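Local coordinates for protein MDM10 isoform 1 (Saccharomyces cerevisiae, PDB 7BTX) that helps tether the endoplasmic reticulum to mitochondria as part of the ERMES complex and takes part in late assembly of the TOM complex of the outer mitochondrial membrane, at residues 5-18 / 156-170. Residues are numbered along the deposited sequence; the frame is centred on the assembly and turned at random.
Sequences MDQVLRAFYQSTHW and MIIKRLSPQTQFMLK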
loop_
_atom_site.group_PDB
_atom_site.type_symbol
_atom_site.label_atom_id
_atom_site.label_comp_id
_atom_site.label_asym_id
_atom_site.label_seq_id
_atom_site.Cartn_x
_atom_site.Cartn_y
_atom_site.Cartn_z
ATOM N N MET D 5 25.903 -9.177 -6.153
ATOM C CA MET D 5 27.134 -8.573 -6.655
ATOM C C MET D 5 28.362 -9.199 -6.009
ATOM O O MET D 5 29.451 -9.185 -6.590
ATOM C CB MET D 5 27.109 -7.067 -6.411
ATOM C CG MET D 5 27.984 -6.262 -7.344
ATOM S SD MET D 5 28.574 -4.728 -6.609
ATOM C CE MET D 5 27.191 -3.632 -6.852
ATOM N N ASP D 6 28.207 -9.760 -4.808
ATOM C CA ASP D 6 29.341 -10.352 -4.110
ATOM C C ASP D 6 29.521 -11.825 -4.435
ATOM O O ASP D 6 30.551 -12.403 -4.075
ATOM C CB ASP D 6 29.188 -10.176 -2.601
ATOM C CG ASP D 6 28.844 -8.757 -2.214
ATOM O OD1 ASP D 6 29.550 -7.828 -2.658
ATOM O OD2 ASP D 6 27.870 -8.569 -1.459
ATOM N N GLN D 7 28.547 -12.457 -5.089
ATOM C CA GLN D 7 28.771 -13.819 -5.561
ATOM C C GLN D 7 29.106 -13.852 -7.043
ATOM O O GLN D 7 29.627 -14.859 -7.529
ATOM C CB GLN D 7 27.563 -14.707 -5.261
ATOM C CG GLN D 7 26.216 -14.115 -5.609
ATOM C CD GLN D 7 25.068 -14.912 -5.017
ATOM O OE1 GLN D 7 25.233 -16.074 -4.654
ATOM N NE2 GLN D 7 23.903 -14.288 -4.902
ATOM N N VAL D 8 28.802 -12.779 -7.774
ATOM C CA VAL D 8 29.439 -12.561 -9.069
ATOM C C VAL D 8 30.923 -12.298 -8.869
ATOM O O VAL D 8 31.771 -12.821 -9.602
ATOM C CB VAL D 8 28.750 -11.398 -9.813
ATOM C CG1 VAL D 8 29.525 -11.003 -11.038
ATOM C CG2 VAL D 8 27.352 -11.773 -10.217
ATOM N N LEU D 9 31.254 -11.513 -7.842
ATOM C CA LEU D 9 32.633 -11.123 -7.574
ATOM C C LEU D 9 33.470 -12.313 -7.127
ATOM O O LEU D 9 34.614 -12.476 -7.558
ATOM C CB LEU D 9 32.641 -10.025 -6.517
ATOM C CG LEU D 9 33.965 -9.667 -5.872
ATOM C CD1 LEU D 9 34.756 -8.917 -6.877
ATOM C CD2 LEU D 9 33.744 -8.824 -4.642
ATOM N N ARG D 10 32.911 -13.165 -6.272
ATOM C CA ARG D 10 33.656 -14.328 -5.813
ATOM C C ARG D 10 33.747 -15.399 -6.889
ATOM O O ARG D 10 34.639 -16.249 -6.835
ATOM C CB ARG D 10 33.019 -14.895 -4.547
ATOM N N ALA D 11 32.844 -15.381 -7.868
ATOM C CA ALA D 11 32.936 -16.336 -8.967
ATOM C C ALA D 11 34.014 -15.926 -9.956
ATOM O O ALA D 11 34.594 -16.776 -10.639
ATOM C CB ALA D 11 31.590 -16.464 -9.672
ATOM N N PHE D 12 34.284 -14.625 -10.057
ATOM C CA PHE D 12 35.362 -14.153 -10.917
ATOM C C PHE D 12 36.714 -14.361 -10.258
ATOM O O PHE D 12 37.725 -14.546 -10.942
ATOM C CB PHE D 12 35.153 -12.681 -11.242
ATOM C CG PHE D 12 36.095 -12.150 -12.273
ATOM C CD1 PHE D 12 36.012 -12.572 -13.585
ATOM C CD2 PHE D 12 37.059 -11.223 -11.932
ATOM C CE1 PHE D 12 36.872 -12.083 -14.532
ATOM C CE2 PHE D 12 37.922 -10.733 -12.878
ATOM C CZ PHE D 12 37.827 -11.163 -14.175
ATOM N N TYR D 13 36.748 -14.326 -8.927
ATOM C CA TYR D 13 37.985 -14.552 -8.196
ATOM C C TYR D 13 38.425 -16.002 -8.255
ATOM O O TYR D 13 39.626 -16.267 -8.338
ATOM C CB TYR D 13 37.811 -14.133 -6.740
ATOM C CG TYR D 13 37.877 -12.647 -6.492
ATOM C CD1 TYR D 13 38.112 -11.753 -7.525
ATOM C CD2 TYR D 13 37.699 -12.140 -5.219
ATOM C CE1 TYR D 13 38.170 -10.404 -7.292
ATOM C CE2 TYR D 13 37.760 -10.793 -4.976
ATOM C CZ TYR D 13 37.999 -9.931 -6.013
ATOM O OH TYR D 13 38.051 -8.581 -5.772
ATOM N N GLN D 14 37.489 -16.942 -8.210
ATOM C CA GLN D 14 37.807 -18.357 -8.304
ATOM C C GLN D 14 38.055 -18.808 -9.732
ATOM O O GLN D 14 38.584 -19.903 -9.937
ATOM C CB GLN D 14 36.680 -19.197 -7.699
ATOM C CG GLN D 14 36.449 -18.971 -6.218
ATOM C CD GLN D 14 35.005 -19.188 -5.825
ATOM O OE1 GLN D 14 34.241 -19.813 -6.559
ATOM N NE2 GLN D 14 34.620 -18.664 -4.669
ATOM N N SER D 15 37.683 -17.997 -10.718
ATOM C CA SER D 15 37.888 -18.338 -12.117
ATOM C C SER D 15 39.194 -17.803 -12.674
ATOM O O SER D 15 39.777 -18.431 -13.562
ATOM C CB SER D 15 36.730 -17.808 -12.966
ATOM O OG SER D 15 36.930 -18.109 -14.332
ATOM N N THR D 16 39.665 -16.661 -12.179
ATOM C CA THR D 16 40.929 -16.085 -12.608
ATOM C C THR D 16 42.043 -16.303 -11.596
ATOM O O THR D 16 43.156 -15.812 -11.809
ATOM C CB THR D 16 40.761 -14.594 -12.886
ATOM O OG1 THR D 16 40.477 -13.905 -11.666
ATOM C CG2 THR D 16 39.621 -14.381 -13.838
ATOM N N HIS D 17 41.754 -17.029 -10.510
ATOM C CA HIS D 17 42.692 -17.365 -9.433
ATOM C C HIS D 17 43.288 -16.110 -8.790
ATOM O O HIS D 17 44.492 -15.866 -8.834
ATOM C CB HIS D 17 43.789 -18.315 -9.925
ATOM C CG HIS D 17 43.261 -19.549 -10.587
ATOM N ND1 HIS D 17 42.372 -20.401 -9.970
ATOM C CD2 HIS D 17 43.493 -20.070 -11.815
ATOM C CE1 HIS D 17 42.079 -21.395 -10.788
ATOM N NE2 HIS D 17 42.745 -21.218 -11.914
ATOM N N TRP D 18 42.412 -15.313 -8.184
ATOM C CA TRP D 18 42.854 -14.119 -7.479
ATOM C C TRP D 18 43.236 -14.408 -6.035
ATOM O O TRP D 18 44.019 -13.646 -5.451
ATOM C CB TRP D 18 41.767 -13.044 -7.532
ATOM C CG TRP D 18 42.118 -11.765 -6.834
ATOM C CD1 TRP D 18 41.482 -11.224 -5.761
ATOM C CD2 TRP D 18 43.193 -10.875 -7.150
ATOM N NE1 TRP D 18 42.086 -10.052 -5.390
ATOM C CE2 TRP D 18 43.140 -9.816 -6.230
ATOM C CE3 TRP D 18 44.191 -10.868 -8.127
ATOM C CZ2 TRP D 18 44.042 -8.765 -6.257
ATOM C CZ3 TRP D 18 45.082 -9.832 -8.147
ATOM C CH2 TRP D 18 44.999 -8.789 -7.227
ATOM N N MET D 156 29.276 -2.922 -11.532
ATOM C CA MET D 156 30.575 -3.407 -11.093
ATOM C C MET D 156 31.451 -3.741 -12.288
ATOM O O MET D 156 31.066 -4.539 -13.143
ATOM C CB MET D 156 30.430 -4.637 -10.203
ATOM C CG MET D 156 31.744 -5.153 -9.674
ATOM S SD MET D 156 31.564 -6.463 -8.470
ATOM C CE MET D 156 30.869 -7.746 -9.491
ATOM N N ILE D 157 32.631 -3.140 -12.359
ATOM C CA ILE D 157 33.620 -3.447 -13.380
ATOM C C ILE D 157 34.856 -3.963 -12.672
ATOM O O ILE D 157 35.341 -3.329 -11.734
ATOM C CB ILE D 157 33.960 -2.214 -14.236
ATOM C CG1 ILE D 157 32.697 -1.601 -14.831
ATOM C CG2 ILE D 157 34.927 -2.573 -15.334
ATOM C CD1 ILE D 157 32.886 -0.198 -15.299
ATOM N N ILE D 158 35.355 -5.113 -13.100
ATOM C CA ILE D 158 36.594 -5.676 -12.583
ATOM C C ILE D 158 37.558 -5.746 -13.753
ATOM O O ILE D 158 37.183 -6.189 -14.841
ATOM C CB ILE D 158 36.392 -7.062 -11.963
ATOM C CG1 ILE D 158 35.242 -7.055 -10.970
ATOM C CG2 ILE D 158 37.640 -7.512 -11.258
ATOM C CD1 ILE D 158 34.841 -8.430 -10.553
ATOM N N LYS D 159 38.786 -5.292 -13.545
ATOM C CA LYS D 159 39.841 -5.371 -14.544
ATOM C C LYS D 159 41.065 -5.975 -13.881
ATOM O O LYS D 159 41.606 -5.388 -12.942
ATOM C CB LYS D 159 40.185 -3.988 -15.099
ATOM C CG LYS D 159 39.028 -3.181 -15.647
ATOM C CD LYS D 159 38.524 -3.764 -16.938
ATOM C CE LYS D 159 39.512 -3.540 -18.056
ATOM N NZ LYS D 159 39.036 -4.179 -19.309
ATOM N N ARG D 160 41.512 -7.135 -14.357
ATOM C CA ARG D 160 42.772 -7.681 -13.856
ATOM C C ARG D 160 43.901 -7.194 -14.760
ATOM O O ARG D 160 44.164 -7.729 -15.837
ATOM C CB ARG D 160 42.737 -9.196 -13.763
ATOM C CG ARG D 160 43.958 -9.710 -13.030
ATOM C CD ARG D 160 43.831 -11.137 -12.595
ATOM N NE ARG D 160 45.039 -11.581 -11.911
ATOM C CZ ARG D 160 45.248 -12.828 -11.510
ATOM N NH1 ARG D 160 46.376 -13.152 -10.899
ATOM N NH2 ARG D 160 44.332 -13.755 -11.727
ATOM N N LEU D 161 44.590 -6.160 -14.285
ATOM C CA LEU D 161 45.520 -5.384 -15.093
ATOM C C LEU D 161 46.882 -6.045 -15.264
ATOM O O LEU D 161 47.660 -5.639 -16.131
ATOM C CB LEU D 161 45.700 -4.007 -14.465
ATOM C CG LEU D 161 44.407 -3.232 -14.257
ATOM C CD1 LEU D 161 44.681 -1.959 -13.500
ATOM C CD2 LEU D 161 43.783 -2.929 -15.595
ATOM N N SER D 162 47.170 -7.058 -14.456
ATOM C CA SER D 162 48.492 -7.658 -14.314
ATOM C C SER D 162 48.285 -8.936 -13.508
ATOM O O SER D 162 47.240 -9.062 -12.858
ATOM C CB SER D 162 49.437 -6.661 -13.626
ATOM O OG SER D 162 50.753 -7.134 -13.439
ATOM N N PRO D 163 49.197 -9.909 -13.516
ATOM C CA PRO D 163 48.999 -11.115 -12.691
ATOM C C PRO D 163 49.072 -10.898 -11.182
ATOM O O PRO D 163 48.801 -11.849 -10.441
ATOM C CB PRO D 163 50.151 -12.018 -13.153
ATOM C CG PRO D 163 51.141 -11.106 -13.746
ATOM C CD PRO D 163 50.312 -10.109 -14.456
ATOM N N GLN D 164 49.425 -9.703 -10.716
ATOM C CA GLN D 164 49.454 -9.407 -9.294
ATOM C C GLN D 164 48.861 -8.031 -9.034
ATOM O O GLN D 164 49.346 -7.298 -8.172
ATOM C CB GLN D 164 50.886 -9.478 -8.770
ATOM C CG GLN D 164 51.403 -10.890 -8.558
ATOM C CD GLN D 164 52.863 -10.918 -8.180
ATOM O OE1 GLN D 164 53.485 -9.875 -7.990
ATOM N NE2 GLN D 164 53.421 -12.116 -8.071
ATOM N N THR D 165 47.825 -7.666 -9.784
ATOM C CA THR D 165 47.211 -6.345 -9.731
ATOM C C THR D 165 45.799 -6.452 -10.288
ATOM O O THR D 165 45.574 -7.134 -11.288
ATOM C CB THR D 165 48.049 -5.323 -10.521
ATOM O OG1 THR D 165 49.312 -5.124 -9.880
ATOM C CG2 THR D 165 47.364 -3.997 -10.678
ATOM N N GLN D 166 44.851 -5.795 -9.624
ATOM C CA GLN D 166 43.475 -5.786 -10.088
ATOM C C GLN D 166 42.866 -4.426 -9.800
ATOM O O GLN D 166 43.245 -3.757 -8.840
ATOM C CB GLN D 166 42.661 -6.882 -9.412
ATOM C CG GLN D 166 41.557 -7.429 -10.255
ATOM C CD GLN D 166 40.735 -8.437 -9.515
ATOM O OE1 GLN D 166 40.062 -8.101 -8.548
ATOM N NE2 GLN D 166 40.783 -9.682 -9.957
ATOM N N PHE D 167 41.922 -4.024 -10.640
ATOM C CA PHE D 167 41.180 -2.788 -10.452
ATOM C C PHE D 167 39.702 -3.126 -10.381
ATOM O O PHE D 167 39.249 -4.073 -11.023
ATOM C CB PHE D 167 41.445 -1.797 -11.584
ATOM C CG PHE D 167 40.676 -0.516 -11.461
ATOM C CD1 PHE D 167 40.994 0.406 -10.481
ATOM C CD2 PHE D 167 39.626 -0.238 -12.319
ATOM C CE1 PHE D 167 40.284 1.581 -10.360
ATOM C CE2 PHE D 167 38.911 0.936 -12.204
ATOM C CZ PHE D 167 39.243 1.845 -11.223
ATOM N N MET D 168 38.952 -2.360 -9.595
ATOM C CA MET D 168 37.539 -2.634 -9.410
ATOM C C MET D 168 36.773 -1.338 -9.242
ATOM O O MET D 168 37.221 -0.437 -8.539
ATOM C CB MET D 168 37.302 -3.508 -8.188
ATOM C CG MET D 168 37.354 -4.985 -8.440
ATOM S SD MET D 168 36.678 -5.852 -7.028
ATOM C CE MET D 168 35.206 -4.887 -6.738
ATOM N N LEU D 169 35.618 -1.257 -9.884
ATOM C CA LEU D 169 34.666 -0.180 -9.683
ATOM C C LEU D 169 33.371 -0.768 -9.149
ATOM O O LEU D 169 33.030 -1.912 -9.441
ATOM C CB LEU D 169 34.397 0.576 -10.981
ATOM C CG LEU D 169 35.249 1.804 -11.262
ATOM C CD1 LEU D 169 35.337 2.028 -12.746
ATOM C CD2 LEU D 169 34.637 3.005 -10.595
ATOM N N LYS D 170 32.652 0.019 -8.353
ATOM C CA LYS D 170 31.411 -0.467 -7.752
ATOM C C LYS D 170 30.488 0.737 -7.557
ATOM O O LYS D 170 30.602 1.456 -6.567
ATOM C CB LYS D 170 31.663 -1.174 -6.441
ATOM C CG LYS D 170 31.690 -2.680 -6.512
ATOM C CD LYS D 170 32.202 -3.247 -5.209
ATOM C CE LYS D 170 31.885 -4.717 -5.066
ATOM N NZ LYS D 170 32.573 -5.309 -3.891
#
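Trp18 lays its indole over Gln166, whose CB sits 4.0 Å from the centroid of the six-membered ring, a CH-pi contact over the face; Gln166 NE2 lies 3.8 Å above the indole plane, offset toward the rim. Trp18 CG stands anti to the backbone N of the same residue (chi1 -180°), which swings the indole from the turn after the helix onto the hairpin; its edge meets Thr165 N. Trp18 CE3 lies over one face of the Arg160 guanidinium, and in the plane of that group NH1 donates to Pro163 O at 2.8 Å. With an alanine here, the Gln166 CB and amide would probably lose the indole that packs on them, and the guanidinium its flat neighbour. The fold is a mitochondrial beta-barrel of the MDM10 family: N-terminal helix 5-16 lies inside it, against the inner wall, nearly parallel to strand 156-162, at 13°. The Tyr13 ring lies obliquely beside the Gln166 amide, and the Tyr13 hydroxyl is hydrogen-bonded to Gln187 on the next strand. Phe12 and Ile158 slide past each other in opposite directions, while Leu9 CD1 touches both Ile158 CD1 and Met168 SD. At the helix start Met156, bent at chi3, turns CE toward Val8 CG1, and Met5 SD packs against the aliphatic stem of Lys170.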